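PDB 6PFX: D-alanyl transferase DltD from Enterococcus faecium TX0133A04, which probably transfers D-alanine onto lipoteichoic acid during cell-wall biogenesis, using a fold related to the SGNH hydrolases. Local coordinates for residues 127-132 with 161-166; 134-139 with 169-174; 83-88 with 123-128. All coordinates share one frame; numbering follows the deposited sequence.

Interaction 1. Residues 127-132 with 161-166; sequences YDWLFS and AILQTI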
ATOM      1  N   TYR A 127     -16.918  -7.729  -8.824  1.00 13.63           N
ATOM      2  CA  TYR A 127     -18.373  -7.764  -8.861  1.00 15.99           C
ATOM      3  C   TYR A 127     -18.963  -6.919  -7.738  1.00 17.18           C
ATOM      4  O   TYR A 127     -19.985  -6.246  -7.928  1.00 17.80           O
ATOM      5  CB  TYR A 127     -18.865  -9.208  -8.758  1.00 16.39           C
ATOM      6  CG  TYR A 127     -18.535 -10.119  -9.923  1.00 17.18           C
ATOM      7  CD1 TYR A 127     -17.827  -9.663 -11.025  1.00 18.39           C
ATOM      8  CD2 TYR A 127     -18.950 -11.447  -9.913  1.00 20.58           C
ATOM      9  CE1 TYR A 127     -17.536 -10.498 -12.073  1.00 19.60           C
ATOM     10  CE2 TYR A 127     -18.672 -12.285 -10.971  1.00 21.65           C
ATOM     11  CZ  TYR A 127     -17.956 -11.805 -12.040  1.00 21.29           C
ATOM     12  OH  TYR A 127     -17.653 -12.628 -13.091  1.00 23.62           O
ATOM     13  N   ASP A 128     -18.330  -6.935  -6.560  1.00 17.86           N
ATOM     14  CA  ASP A 128     -18.752  -6.043  -5.490  1.00 14.80           C
ATOM     15  C   ASP A 128     -18.876  -4.613  -6.006  1.00 14.12           C
ATOM     16  O   ASP A 128     -19.863  -3.917  -5.744  1.00 19.76           O
ATOM     17  CB  ASP A 128     -17.728  -6.043  -4.350  1.00 19.16           C
ATOM     18  CG  ASP A 128     -17.833  -7.252  -3.424  1.00 17.73           C
ATOM     19  OD1 ASP A 128     -18.854  -7.969  -3.437  1.00 19.90           O
ATOM     20  OD2 ASP A 128     -16.861  -7.470  -2.669  1.00 23.64           O
ATOM     21  N   TRP A 129     -17.847  -4.152  -6.721  1.00 15.60           N
ATOM     22  CA  TRP A 129     -17.839  -2.797  -7.258  1.00 16.76           C
ATOM     23  C   TRP A 129     -18.983  -2.597  -8.237  1.00 18.06           C
ATOM     24  O   TRP A 129     -19.758  -1.643  -8.118  1.00 18.56           O
ATOM     25  CB  TRP A 129     -16.490  -2.561  -7.934  1.00 15.98           C
ATOM     26  CG  TRP A 129     -16.467  -1.477  -8.951  1.00 17.07           C
ATOM     27  CD1 TRP A 129     -16.791  -0.160  -8.765  1.00 17.40           C
ATOM     28  CD2 TRP A 129     -16.051  -1.599 -10.319  1.00 17.81           C
ATOM     29  NE1 TRP A 129     -16.615   0.536  -9.942  1.00 18.59           N
ATOM     30  CE2 TRP A 129     -16.166  -0.326 -10.907  1.00 15.56           C
ATOM     31  CE3 TRP A 129     -15.603  -2.664 -11.105  1.00 15.60           C
ATOM     32  CZ2 TRP A 129     -15.845  -0.088 -12.247  1.00 16.23           C
ATOM     33  CZ3 TRP A 129     -15.287  -2.425 -12.436  1.00 15.49           C
ATOM     34  CH2 TRP A 129     -15.409  -1.148 -12.990  1.00 15.87           C
ATOM     35  N   LEU A 130     -19.133  -3.517  -9.190  1.00 18.64           N
ATOM     36  CA  LEU A 130     -20.164  -3.360 -10.209  1.00 17.45           C
ATOM     37  C   LEU A 130     -21.554  -3.273  -9.591  1.00 20.45           C
ATOM     38  O   LEU A 130     -22.375  -2.452 -10.013  1.00 20.03           O
ATOM     39  CB  LEU A 130     -20.105  -4.517 -11.203  1.00 15.72           C
ATOM     40  CG  LEU A 130     -18.861  -4.580 -12.084  1.00 14.61           C
ATOM     41  CD1 LEU A 130     -18.854  -5.840 -12.941  1.00 17.11           C
ATOM     42  CD2 LEU A 130     -18.749  -3.368 -12.981  1.00 19.28           C
ATOM     43  N   PHE A 131     -21.856  -4.137  -8.619  1.00 14.29           N
ATOM     44  CA  PHE A 131     -23.172  -4.118  -7.983  1.00 18.58           C
ATOM     45  C   PHE A 131     -23.336  -2.938  -7.037  1.00 22.75           C
ATOM     46  O   PHE A 131     -24.475  -2.613  -6.680  1.00 25.91           O
ATOM     47  CB  PHE A 131     -23.439  -5.451  -7.270  1.00 19.80           C
ATOM     48  CG  PHE A 131     -23.732  -6.592  -8.216  1.00 18.80           C
ATOM     49  CD1 PHE A 131     -24.985  -6.733  -8.798  1.00 23.87           C
ATOM     50  CD2 PHE A 131     -22.761  -7.521  -8.527  1.00 20.53           C
ATOM     51  CE1 PHE A 131     -25.250  -7.777  -9.680  1.00 17.87           C
ATOM     52  CE2 PHE A 131     -23.028  -8.563  -9.405  1.00 21.67           C
ATOM     53  CZ  PHE A 131     -24.271  -8.691  -9.975  1.00 22.91           C
ATOM     54  N   SER A 132     -22.236  -2.275  -6.663  1.00 23.86           N
ATOM     55  CA  SER A 132     -22.277  -1.111  -5.790  1.00 25.33           C
ATOM     56  C   SER A 132     -22.552   0.177  -6.551  1.00 27.19           C
ATOM     57  O   SER A 132     -23.026   1.148  -5.950  1.00 28.83           O
ATOM     58  CB  SER A 132     -20.926  -0.937  -5.073  1.00 19.49           C
ATOM     59  OG  SER A 132     -19.964  -0.261  -5.883  1.00 25.21           O
ATOM     60  N   ALA A 161     -18.148  -7.116 -21.542  1.00 20.10           N
ATOM     61  CA  ALA A 161     -19.162  -6.274 -22.167  1.00 22.79           C
ATOM     62  C   ALA A 161     -19.691  -5.242 -21.182  1.00 18.89           C
ATOM     63  O   ALA A 161     -19.977  -4.099 -21.557  1.00 19.09           O
ATOM     64  CB  ALA A 161     -20.299  -7.137 -22.707  1.00 20.13           C
ATOM     65  N   ILE A 162     -19.820  -5.627 -19.914  1.00 16.45           N
ATOM     66  CA  ILE A 162     -20.233  -4.673 -18.893  1.00 17.46           C
ATOM     67  C   ILE A 162     -19.185  -3.577 -18.739  1.00 20.22           C
ATOM     68  O   ILE A 162     -19.516  -2.387 -18.673  1.00 17.31           O
ATOM     69  CB  ILE A 162     -20.545  -5.408 -17.575  1.00 16.89           C
ATOM     70  CG1 ILE A 162     -21.871  -6.170 -17.703  1.00 15.36           C
ATOM     71  CG2 ILE A 162     -20.555  -4.423 -16.428  1.00 16.88           C
ATOM     72  CD1 ILE A 162     -22.030  -7.259 -16.674  1.00 19.27           C
ATOM     73  N   LEU A 163     -17.904  -3.951 -18.729  1.00 17.35           N
ATOM     74  CA  LEU A 163     -16.870  -2.935 -18.588  1.00 18.38           C
ATOM     75  C   LEU A 163     -16.845  -1.997 -19.790  1.00 18.21           C
ATOM     76  O   LEU A 163     -16.580  -0.801 -19.638  1.00 19.23           O
ATOM     77  CB  LEU A 163     -15.498  -3.575 -18.410  1.00 18.35           C
ATOM     78  CG  LEU A 163     -15.282  -4.375 -17.134  1.00 17.32           C
ATOM     79  CD1 LEU A 163     -13.893  -5.013 -17.147  1.00 16.07           C
ATOM     80  CD2 LEU A 163     -15.480  -3.517 -15.883  1.00 17.91           C
ATOM     81  N   GLN A 164     -17.099  -2.517 -20.996  1.00 19.50           N
ATOM     82  CA  GLN A 164     -17.189  -1.641 -22.164  1.00 21.31           C
ATOM     83  C   GLN A 164     -18.313  -0.610 -22.018  1.00 21.89           C
ATOM     84  O   GLN A 164     -18.167   0.546 -22.430  1.00 22.67           O
ATOM     85  CB  GLN A 164     -17.378  -2.475 -23.433  1.00 20.97           C
ATOM     86  CG  GLN A 164     -16.168  -3.322 -23.832  1.00 24.08           C
ATOM     87  CD  GLN A 164     -14.996  -2.495 -24.333  1.00 34.78           C
ATOM     88  OE1 GLN A 164     -15.040  -1.262 -24.337  1.00 34.85           O
ATOM     89  NE2 GLN A 164     -13.935  -3.174 -24.758  1.00 31.66           N
ATOM     90  N   THR A 165     -19.448  -1.011 -21.443  1.00 18.45           N
ATOM     91  CA  THR A 165     -20.538  -0.069 -21.190  1.00 20.72           C
ATOM     92  C   THR A 165     -20.096   1.047 -20.250  1.00 18.77           C
ATOM     93  O   THR A 165     -20.350   2.231 -20.507  1.00 19.11           O
ATOM     94  CB  THR A 165     -21.721  -0.847 -20.608  1.00 23.68           C
ATOM     95  OG1 THR A 165     -22.176  -1.810 -21.571  1.00 23.40           O
ATOM     96  CG2 THR A 165     -22.862   0.068 -20.242  1.00 22.52           C
ATOM     97  N   ILE A 166     -19.431   0.682 -19.151  1.00 17.83           N
ATOM     98  CA  ILE A 166     -18.960   1.664 -18.178  1.00 17.92           C
ATOM     99  C   ILE A 166     -17.898   2.568 -18.784  1.00 18.90           C
ATOM    100  O   ILE A 166     -17.878   3.781 -18.541  1.00 18.91           O
ATOM    101  CB  ILE A 166     -18.450   0.944 -16.910  1.00 16.43           C
ATOM    102  CG1 ILE A 166     -19.617   0.221 -16.245  1.00 17.70           C
ATOM    103  CG2 ILE A 166     -17.748   1.946 -16.014  1.00 17.15           C
ATOM    104  CD1 ILE A 166     -19.212  -0.762 -15.165  1.00 17.00           C
TER

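Interaction 2. Residues 134-139 with 169-174; sequences KKVTPA and GKLPLP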
ATOM      1  N   LYS A 134     -24.070   3.119  -8.409  1.00 26.25           N
ATOM      2  CA  LYS A 134     -25.357   3.738  -8.682  1.00 25.22           C
ATOM      3  C   LYS A 134     -25.275   4.763  -9.799  1.00 27.87           C
ATOM      4  O   LYS A 134     -26.298   5.068 -10.419  1.00 28.88           O
ATOM      5  CB  LYS A 134     -25.907   4.419  -7.422  1.00 32.67           C
ATOM      6  CG  LYS A 134     -26.094   3.488  -6.232  1.00 35.39           C
ATOM      7  CD  LYS A 134     -27.159   2.418  -6.484  1.00 37.60           C
ATOM      8  CE  LYS A 134     -28.587   2.986  -6.488  1.00 36.22           C
ATOM      9  NZ  LYS A 134     -29.582   1.983  -6.984  1.00 39.63           N
ATOM     10  N   LYS A 135     -24.085   5.291 -10.069  1.00 24.03           N
ATOM     11  CA  LYS A 135     -23.841   6.148 -11.213  1.00 20.69           C
ATOM     12  C   LYS A 135     -22.400   5.911 -11.637  1.00 22.40           C
ATOM     13  O   LYS A 135     -21.591   5.376 -10.875  1.00 25.61           O
ATOM     14  CB  LYS A 135     -24.046   7.622 -10.874  1.00 27.19           C
ATOM     15  CG  LYS A 135     -23.016   8.176  -9.914  1.00 31.46           C
ATOM     16  CD  LYS A 135     -23.322   9.621  -9.540  1.00 33.97           C
ATOM     17  CE  LYS A 135     -22.230  10.205  -8.656  1.00 40.77           C
ATOM     18  NZ  LYS A 135     -21.980   9.369  -7.444  1.00 45.72           N
ATOM     19  N   VAL A 136     -22.079   6.328 -12.850  1.00 21.31           N
ATOM     20  CA  VAL A 136     -20.743   6.150 -13.405  1.00 18.70           C
ATOM     21  C   VAL A 136     -19.973   7.443 -13.177  1.00 21.31           C
ATOM     22  O   VAL A 136     -20.330   8.496 -13.714  1.00 24.23           O
ATOM     23  CB  VAL A 136     -20.800   5.763 -14.888  1.00 25.80           C
ATOM     24  CG1 VAL A 136     -19.403   5.556 -15.441  1.00 24.05           C
ATOM     25  CG2 VAL A 136     -21.634   4.489 -15.061  1.00 24.11           C
ATOM     26  N   THR A 137     -18.938   7.372 -12.362  1.00 19.23           N
ATOM     27  CA  THR A 137     -18.049   8.494 -12.129  1.00 19.06           C
ATOM     28  C   THR A 137     -16.806   8.347 -12.981  1.00 17.84           C
ATOM     29  O   THR A 137     -16.529   7.279 -13.533  1.00 17.07           O
ATOM     30  CB  THR A 137     -17.641   8.556 -10.653  1.00 22.24           C
ATOM     31  OG1 THR A 137     -16.825   7.423 -10.314  1.00 22.55           O
ATOM     32  CG2 THR A 137     -18.852   8.591  -9.751  1.00 18.78           C
ATOM     33  N   PRO A 138     -16.013   9.407 -13.108  1.00 18.55           N
ATOM     34  CA  PRO A 138     -14.748   9.259 -13.844  1.00 19.40           C
ATOM     35  C   PRO A 138     -13.863   8.164 -13.276  1.00 13.65           C
ATOM     36  O   PRO A 138     -13.177   7.474 -14.044  1.00 15.68           O
ATOM     37  CB  PRO A 138     -14.126  10.659 -13.754  1.00 22.94           C
ATOM     38  CG  PRO A 138     -15.337  11.581 -13.605  1.00 22.80           C
ATOM     39  CD  PRO A 138     -16.264  10.803 -12.701  1.00 21.06           C
ATOM     40  N   ALA A 139     -13.882   7.957 -11.953  1.00 17.43           N
ATOM     41  CA  ALA A 139     -13.126   6.854 -11.364  1.00 15.07           C
ATOM     42  C   ALA A 139     -13.573   5.517 -11.946  1.00 13.37           C
ATOM     43  O   ALA A 139     -12.738   4.672 -12.298  1.00 14.18           O
ATOM     44  CB  ALA A 139     -13.282   6.848  -9.846  1.00 17.16           C
ATOM     45  N   GLY A 169     -19.192   5.450 -20.352  1.00 22.98           N
ATOM     46  CA  GLY A 169     -19.858   6.374 -19.463  1.00 20.58           C
ATOM     47  C   GLY A 169     -21.277   6.013 -19.103  1.00 22.11           C
ATOM     48  O   GLY A 169     -21.976   6.840 -18.509  1.00 27.97           O
ATOM     49  N   LYS A 170     -21.714   4.802 -19.417  1.00 23.23           N
ATOM     50  CA  LYS A 170     -23.102   4.412 -19.236  1.00 19.34           C
ATOM     51  C   LYS A 170     -23.229   3.393 -18.117  1.00 22.63           C
ATOM     52  O   LYS A 170     -22.363   2.530 -17.937  1.00 21.77           O
ATOM     53  CB  LYS A 170     -23.675   3.867 -20.542  1.00 26.35           C
ATOM     54  CG  LYS A 170     -23.766   4.934 -21.623  1.00 33.15           C
ATOM     55  CD  LYS A 170     -24.436   4.415 -22.888  1.00 51.62           C
ATOM     56  CE  LYS A 170     -24.596   5.531 -23.918  1.00 70.64           C
ATOM     57  NZ  LYS A 170     -25.219   5.062 -25.188  1.00 79.55           N
ATOM     58  N   LEU A 171     -24.285   3.515 -17.363  1.00 24.87           N
ATOM     59  CA  LEU A 171     -24.518   2.590 -16.268  1.00 20.99           C
ATOM     60  C   LEU A 171     -25.056   1.278 -16.821  1.00 24.24           C
ATOM     61  O   LEU A 171     -26.019   1.286 -17.594  1.00 26.54           O
ATOM     62  CB  LEU A 171     -25.513   3.207 -15.300  1.00 23.90           C
ATOM     63  CG  LEU A 171     -25.661   2.525 -13.947  1.00 27.06           C
ATOM     64  CD1 LEU A 171     -24.407   2.615 -13.101  1.00 29.09           C
ATOM     65  CD2 LEU A 171     -26.848   3.162 -13.239  1.00 31.43           C
ATOM     66  N   PRO A 172     -24.450   0.142 -16.475  1.00 21.45           N
ATOM     67  CA  PRO A 172     -24.983  -1.141 -16.949  1.00 18.92           C
ATOM     68  C   PRO A 172     -26.415  -1.355 -16.476  1.00 20.92           C
ATOM     69  O   PRO A 172     -26.782  -0.999 -15.355  1.00 23.37           O
ATOM     70  CB  PRO A 172     -24.031  -2.170 -16.324  1.00 20.28           C
ATOM     71  CG  PRO A 172     -22.754  -1.411 -16.105  1.00 22.66           C
ATOM     72  CD  PRO A 172     -23.192  -0.024 -15.719  1.00 20.63           C
ATOM     73  N   LEU A 173     -27.227  -1.959 -17.332  1.00 20.90           N
ATOM     74  CA  LEU A 173     -28.592  -2.260 -16.932  1.00 18.79           C
ATOM     75  C   LEU A 173     -28.616  -3.321 -15.830  1.00 24.72           C
ATOM     76  O   LEU A 173     -27.754  -4.203 -15.779  1.00 21.10           O
ATOM     77  CB  LEU A 173     -29.381  -2.781 -18.127  1.00 22.18           C
ATOM     78  CG  LEU A 173     -29.697  -1.781 -19.234  1.00 23.21           C
ATOM     79  CD1 LEU A 173     -30.314  -2.480 -20.438  1.00 29.02           C
ATOM     80  CD2 LEU A 173     -30.640  -0.710 -18.696  1.00 30.77           C
ATOM     81  N   PRO A 174     -29.609  -3.267 -14.941  1.00 19.74           N
ATOM     82  CA  PRO A 174     -29.727  -4.339 -13.940  1.00 19.15           C
ATOM     83  C   PRO A 174     -29.798  -5.717 -14.566  1.00 18.64           C
ATOM     84  O   PRO A 174     -29.232  -6.677 -14.026  1.00 19.00           O
ATOM     85  CB  PRO A 174     -31.016  -3.976 -13.184  1.00 21.92           C
ATOM     86  CG  PRO A 174     -31.153  -2.500 -13.380  1.00 21.21           C
ATOM     87  CD  PRO A 174     -30.601  -2.195 -14.738  1.00 27.57           C
TER

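Interaction 3. Residues 83-88 with 123-128; sequences YMMMRS and ELQTYD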
ATOM      1  N   TYR A  83      -7.081  -0.379  -4.176  1.00 12.28           N
ATOM      2  CA  TYR A  83      -8.383   0.218  -4.442  1.00 12.21           C
ATOM      3  C   TYR A  83      -9.496  -0.822  -4.385  1.00 15.67           C
ATOM      4  O   TYR A  83     -10.569  -0.559  -3.836  1.00 14.49           O
ATOM      5  CB  TYR A  83      -8.421   0.890  -5.816  1.00 14.61           C
ATOM      6  CG  TYR A  83      -9.797   1.433  -6.167  1.00 13.36           C
ATOM      7  CD1 TYR A  83     -10.223   2.640  -5.651  1.00 10.88           C
ATOM      8  CD2 TYR A  83     -10.667   0.740  -7.005  1.00 17.60           C
ATOM      9  CE1 TYR A  83     -11.482   3.159  -5.958  1.00 14.95           C
ATOM     10  CE2 TYR A  83     -11.928   1.248  -7.312  1.00 17.82           C
ATOM     11  CZ  TYR A  83     -12.325   2.465  -6.790  1.00 15.91           C
ATOM     12  OH  TYR A  83     -13.574   2.991  -7.080  1.00 20.28           O
ATOM     13  N   MET A  84      -9.274  -1.998  -4.987  1.00 16.54           N
ATOM     14  CA  MET A  84     -10.313  -3.023  -4.996  1.00 17.10           C
ATOM     15  C   MET A  84     -10.605  -3.509  -3.584  1.00 16.67           C
ATOM     16  O   MET A  84     -11.754  -3.820  -3.250  1.00 17.46           O
ATOM     17  CB  MET A  84      -9.898  -4.215  -5.856  1.00 19.21           C
ATOM     18  CG  MET A  84      -9.634  -3.895  -7.298  1.00 21.08           C
ATOM     19  SD  MET A  84     -11.016  -3.058  -8.061  1.00 29.34           S
ATOM     20  CE  MET A  84     -12.369  -4.127  -7.570  1.00 23.49           C
ATOM     21  N   MET A  85      -9.574  -3.599  -2.745  1.00 15.17           N
ATOM     22  CA  MET A  85      -9.803  -3.931  -1.346  1.00 14.46           C
ATOM     23  C   MET A  85     -10.659  -2.867  -0.674  1.00 18.88           C
ATOM     24  O   MET A  85     -11.640  -3.180   0.010  1.00 14.77           O
ATOM     25  CB  MET A  85      -8.471  -4.074  -0.613  1.00 18.94           C
ATOM     26  CG  MET A  85      -7.592  -5.167  -1.153  1.00 16.54           C
ATOM     27  SD  MET A  85      -6.055  -5.310  -0.220  1.00 19.75           S
ATOM     28  CE  MET A  85      -4.986  -5.965  -1.507  1.00 28.96           C
ATOM     29  N   MET A  86     -10.300  -1.593  -0.864  1.00 15.33           N
ATOM     30  CA  MET A  86     -11.016  -0.513  -0.199  1.00 15.84           C
ATOM     31  C   MET A  86     -12.468  -0.458  -0.648  1.00 13.64           C
ATOM     32  O   MET A  86     -13.383  -0.337   0.178  1.00 15.02           O
ATOM     33  CB  MET A  86     -10.358   0.821  -0.536  1.00 18.73           C
ATOM     34  CG  MET A  86      -8.995   1.011   0.054  1.00 19.41           C
ATOM     35  SD  MET A  86      -8.354   2.612  -0.479  1.00 22.43           S
ATOM     36  CE  MET A  86      -6.722   2.490   0.221  1.00 22.51           C
ATOM     37  N   ARG A  87     -12.687  -0.504  -1.969  1.00 15.70           N
ATOM     38  CA  ARG A  87     -14.028  -0.392  -2.533  1.00 14.88           C
ATOM     39  C   ARG A  87     -14.910  -1.549  -2.085  1.00 14.48           C
ATOM     40  O   ARG A  87     -16.099  -1.360  -1.803  1.00 17.14           O
ATOM     41  CB  ARG A  87     -13.932  -0.346  -4.064  1.00 16.67           C
ATOM     42  CG  ARG A  87     -15.264  -0.179  -4.796  1.00 16.54           C
ATOM     43  CD  ARG A  87     -15.733   1.264  -4.714  1.00 21.35           C
ATOM     44  NE  ARG A  87     -17.046   1.484  -5.317  1.00 19.13           N
ATOM     45  CZ  ARG A  87     -17.290   2.201  -6.415  1.00 25.89           C
ATOM     46  NH1 ARG A  87     -16.308   2.803  -7.089  1.00 25.52           N
ATOM     47  NH2 ARG A  87     -18.547   2.323  -6.836  1.00 23.31           N
ATOM     48  N   SER A  88     -14.356  -2.759  -2.034  1.00 15.54           N
ATOM     49  CA  SER A  88     -15.149  -3.922  -1.653  1.00 12.95           C
ATOM     50  C   SER A  88     -15.456  -3.931  -0.163  1.00 16.10           C
ATOM     51  O   SER A  88     -16.405  -4.597   0.262  1.00 20.18           O
ATOM     52  CB  SER A  88     -14.427  -5.213  -2.050  1.00 15.30           C
ATOM     53  OG  SER A  88     -13.212  -5.386  -1.334  1.00 17.53           O
ATOM     54  N   GLU A 123     -12.400 -11.622  -8.644  1.00 20.48           N
ATOM     55  CA  GLU A 123     -13.721 -11.495  -9.244  1.00 21.57           C
ATOM     56  C   GLU A 123     -14.736 -11.025  -8.211  1.00 18.93           C
ATOM     57  O   GLU A 123     -15.635 -10.236  -8.525  1.00 18.37           O
ATOM     58  CB  GLU A 123     -14.175 -12.830  -9.834  1.00 23.94           C
ATOM     59  CG  GLU A 123     -13.535 -13.184 -11.163  1.00 31.44           C
ATOM     60  CD  GLU A 123     -13.975 -14.549 -11.665  1.00 35.58           C
ATOM     61  OE1 GLU A 123     -13.963 -15.512 -10.867  1.00 40.19           O
ATOM     62  OE2 GLU A 123     -14.346 -14.656 -12.852  1.00 42.57           O
ATOM     63  N   LEU A 124     -14.619 -11.519  -6.972  1.00 17.30           N
ATOM     64  CA  LEU A 124     -15.553 -11.142  -5.914  1.00 17.59           C
ATOM     65  C   LEU A 124     -15.556  -9.632  -5.713  1.00 16.44           C
ATOM     66  O   LEU A 124     -16.615  -8.996  -5.674  1.00 18.23           O
ATOM     67  CB  LEU A 124     -15.189 -11.857  -4.605  1.00 19.62           C
ATOM     68  CG  LEU A 124     -15.955 -11.443  -3.342  1.00 21.01           C
ATOM     69  CD1 LEU A 124     -17.469 -11.626  -3.454  1.00 20.08           C
ATOM     70  CD2 LEU A 124     -15.430 -12.196  -2.104  1.00 21.68           C
ATOM     71  N   GLN A 125     -14.368  -9.039  -5.594  1.00 17.20           N
ATOM     72  CA  GLN A 125     -14.279  -7.609  -5.333  1.00 15.35           C
ATOM     73  C   GLN A 125     -14.646  -6.796  -6.561  1.00 16.40           C
ATOM     74  O   GLN A 125     -15.209  -5.702  -6.428  1.00 16.71           O
ATOM     75  CB  GLN A 125     -12.866  -7.275  -4.861  1.00 18.09           C
ATOM     76  CG  GLN A 125     -12.565  -7.870  -3.498  1.00 16.85           C
ATOM     77  CD  GLN A 125     -11.154  -7.614  -3.040  1.00 17.06           C
ATOM     78  OE1 GLN A 125     -10.290  -7.211  -3.820  1.00 19.43           O
ATOM     79  NE2 GLN A 125     -10.911  -7.842  -1.760  1.00 16.14           N
ATOM     80  N   THR A 126     -14.332  -7.305  -7.756  1.00 15.20           N
ATOM     81  CA  THR A 126     -14.743  -6.636  -8.985  1.00 16.21           C
ATOM     82  C   THR A 126     -16.262  -6.594  -9.083  1.00 16.89           C
ATOM     83  O   THR A 126     -16.850  -5.539  -9.354  1.00 16.46           O
ATOM     84  CB  THR A 126     -14.135  -7.350 -10.195  1.00 17.44           C
ATOM     85  OG1 THR A 126     -12.706  -7.381 -10.082  1.00 20.13           O
ATOM     86  CG2 THR A 126     -14.512  -6.638 -11.483  1.00 19.44           C
ATOM     87  N   TYR A 127     -16.918  -7.729  -8.824  1.00 13.63           N
ATOM     88  CA  TYR A 127     -18.373  -7.764  -8.861  1.00 15.99           C
ATOM     89  C   TYR A 127     -18.963  -6.919  -7.738  1.00 17.18           C
ATOM     90  O   TYR A 127     -19.985  -6.246  -7.928  1.00 17.80           O
ATOM     91  CB  TYR A 127     -18.865  -9.208  -8.758  1.00 16.39           C
ATOM     92  CG  TYR A 127     -18.535 -10.119  -9.923  1.00 17.18           C
ATOM     93  CD1 TYR A 127     -17.827  -9.663 -11.025  1.00 18.39           C
ATOM     94  CD2 TYR A 127     -18.950 -11.447  -9.913  1.00 20.58           C
ATOM     95  CE1 TYR A 127     -17.536 -10.498 -12.073  1.00 19.60           C
ATOM     96  CE2 TYR A 127     -18.672 -12.285 -10.971  1.00 21.65           C
ATOM     97  CZ  TYR A 127     -17.956 -11.805 -12.040  1.00 21.29           C
ATOM     98  OH  TYR A 127     -17.653 -12.628 -13.091  1.00 23.62           O
ATOM     99  N   ASP A 128     -18.330  -6.935  -6.560  1.00 17.86           N
ATOM    100  CA  ASP A 128     -18.752  -6.043  -5.490  1.00 14.80           C
ATOM    101  C   ASP A 128     -18.876  -4.613  -6.006  1.00 14.12           C
ATOM    102  O   ASP A 128     -19.863  -3.917  -5.744  1.00 19.76           O
ATOM    103  CB  ASP A 128     -17.728  -6.043  -4.350  1.00 19.16           C
ATOM    104  CG  ASP A 128     -17.833  -7.252  -3.424  1.00 17.73           C
ATOM    105  OD1 ASP A 128     -18.854  -7.969  -3.437  1.00 19.90           O
ATOM    106  OD2 ASP A 128     -16.861  -7.470  -2.669  1.00 23.64           O
TER

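Interaction 1. Residues 127-132 with 161-166
Trp129 reaches Leu163 with the far rim of its six-membered ring: CZ3 lies 3.6 Å from Leu163 CD2, a methyl that sits at the edge of the indole and near its plane. With CG anti to the backbone N (chi1 158°), the indole swings over to helix 157-167. Its NE1 is hydrogen-bonded to Asp140, so a polar bond anchors one side of the ring system while a methyl packs on the other. Leu130, next in line, aims directly at the partner helix. Its CD2 rests over one face of the Trp129 ring, toward the rim, and meets Ile166 CD1 at 3.4 Å, tighter than usual for two methyl groups; Ile162 CG2 is 4.0 Å from the same Leu130 CD2. Ser132 closes the last turn, its OG donating to a lone pair of Trp129 O (2.6 Å), a carbonyl that also accepts from Ser132 N. The example illustrates how large side chains bridge widely spaced helices: the axes of the two short segments stay 12.4 Å apart and cross at 49°. Further layers complete the buried cluster, with Leu143 and Leu147 of helix 138-147 against Trp129, and Leu177 of helix 174-177 against Leu130 and Ile162.

Interaction 2. Residues 134-139 with 169-174
A Schellman motif at Gly169, which ends helix 157-167, brings the following loop against Val136 in the link that leads into helix 138-147. Gly169 has a positive phi of 92°, a conformation that would push a side chain into the carbonyl oxygen of the residue before, and so suits glycine; the turn sends the chain off past the valine. Val136 points into the other segment and has the largest contact area of the residues here. Its two methyls divide the work: CG1, anti to the backbone N (chi1 -179°), approaches Gly169 CA at 4.1 Å, while CG2 lies over the face of the peptide that joins Lys170 to Leu171. There Val136 CG2 is equally far, 3.6 Å, from Lys170 O and from Leu171 N. Leu171 answers from the other segment. One branch turns back to the valine, with Leu171 CD1 at 3.9 Å from Val136 CG2 and 4.0 Å from Lys135 CA. The second branch sets Leu171 CD2 3.4 Å from Lys134 O. No hydrogen bond joins the two segments, so what is seen is a contact of methyl groups with backbone and with one another, at the protein surface, while the side chains of Lys134, Lys135 and Lys170 all set out away from it. Beyond Val136, Thr137 is the N-cap of helix 138-147: its side chain caps a backbone N in the first turn and its own N is bonded to Asp140 OD2, a reciprocal pattern consistent with a capping box. The contact thus joins the link before helix 138-147 to the loop that leaves helix 157-167. Val136 and Pro172 both also pack on Ile166 of that helix, Leu171 touches Met133 just after helix 123-132, and Leu173 is the N-cap of helix 174-177.

Interaction 3. Residues 83-88 with 123-128
Gln125 lays its CG against the hydroxyl and CB of Ser88, with Gln125 CG 3.4 Å from Ser88 OG, where the two helices come so close that the CA atoms of Ser88 and Gln125 are 5.3 Å apart. Beyond CG the glutamine is extended and reaches across helix 79-89, placing its OE1 3.6 Å from Met84 CB. Its NE2 also passes near Ser88 OG, but at an angle too poor for a hydrogen bond; it donates instead to Leu24 O and Gly26 O. Met84 comes in from a turn earlier. Bent at chi2 (-54°) and chi3 (-49°), its chain curls so that CE, not the sulfur, does the touching, 3.4 Å from Gln125 O and 3.7 Å from Thr126 CA. On the following turn of helix 123-132, Asp128 OD2 lies 3.4 Å from Ser88 CB. The axes of the two short segments approach to 8.9 Å and cross at 56°, a spacing that a small serine permits. Although polar groups crowd this interface, none bonds across it: Ser88 OG is bonded to Lys30 and has carbonyls of its own helix within reach, and Asp128 OD1 is bonded to Trp184. The close fit therefore rests on van der Waals contact, while the hydrogen bonds described run within a helix or to third parties. Asp128 OD2 also lies near Asp27 OD2, a proximity of carboxylates that might raise the affinity of one of them for a proton.

Helix 123-132 is the common element: its first part meets helix 79-89 in interaction 3, its last part meets helix 157-167 in interaction 1, and the two centres are 11 Å apart. Arg87 joins them, its NH2 probably hydrogen-bonded to Ser132 OG (3.1 Å) and its CZ 3.4 Å from Trp129 CD1; Asp140 serves both Arg87 and Trp129. Interaction 2, centred 8 Å from interaction 1, continues it outward, with Pro172 CG 3.5 Å from Ile166 CG1. Interactions 2 and 3 do not touch. The packing thus grades from two buried helix pairs to a surface loop. None of the contacting residues belongs to the possible catalytic triad of Ser46, His348 and Asp345.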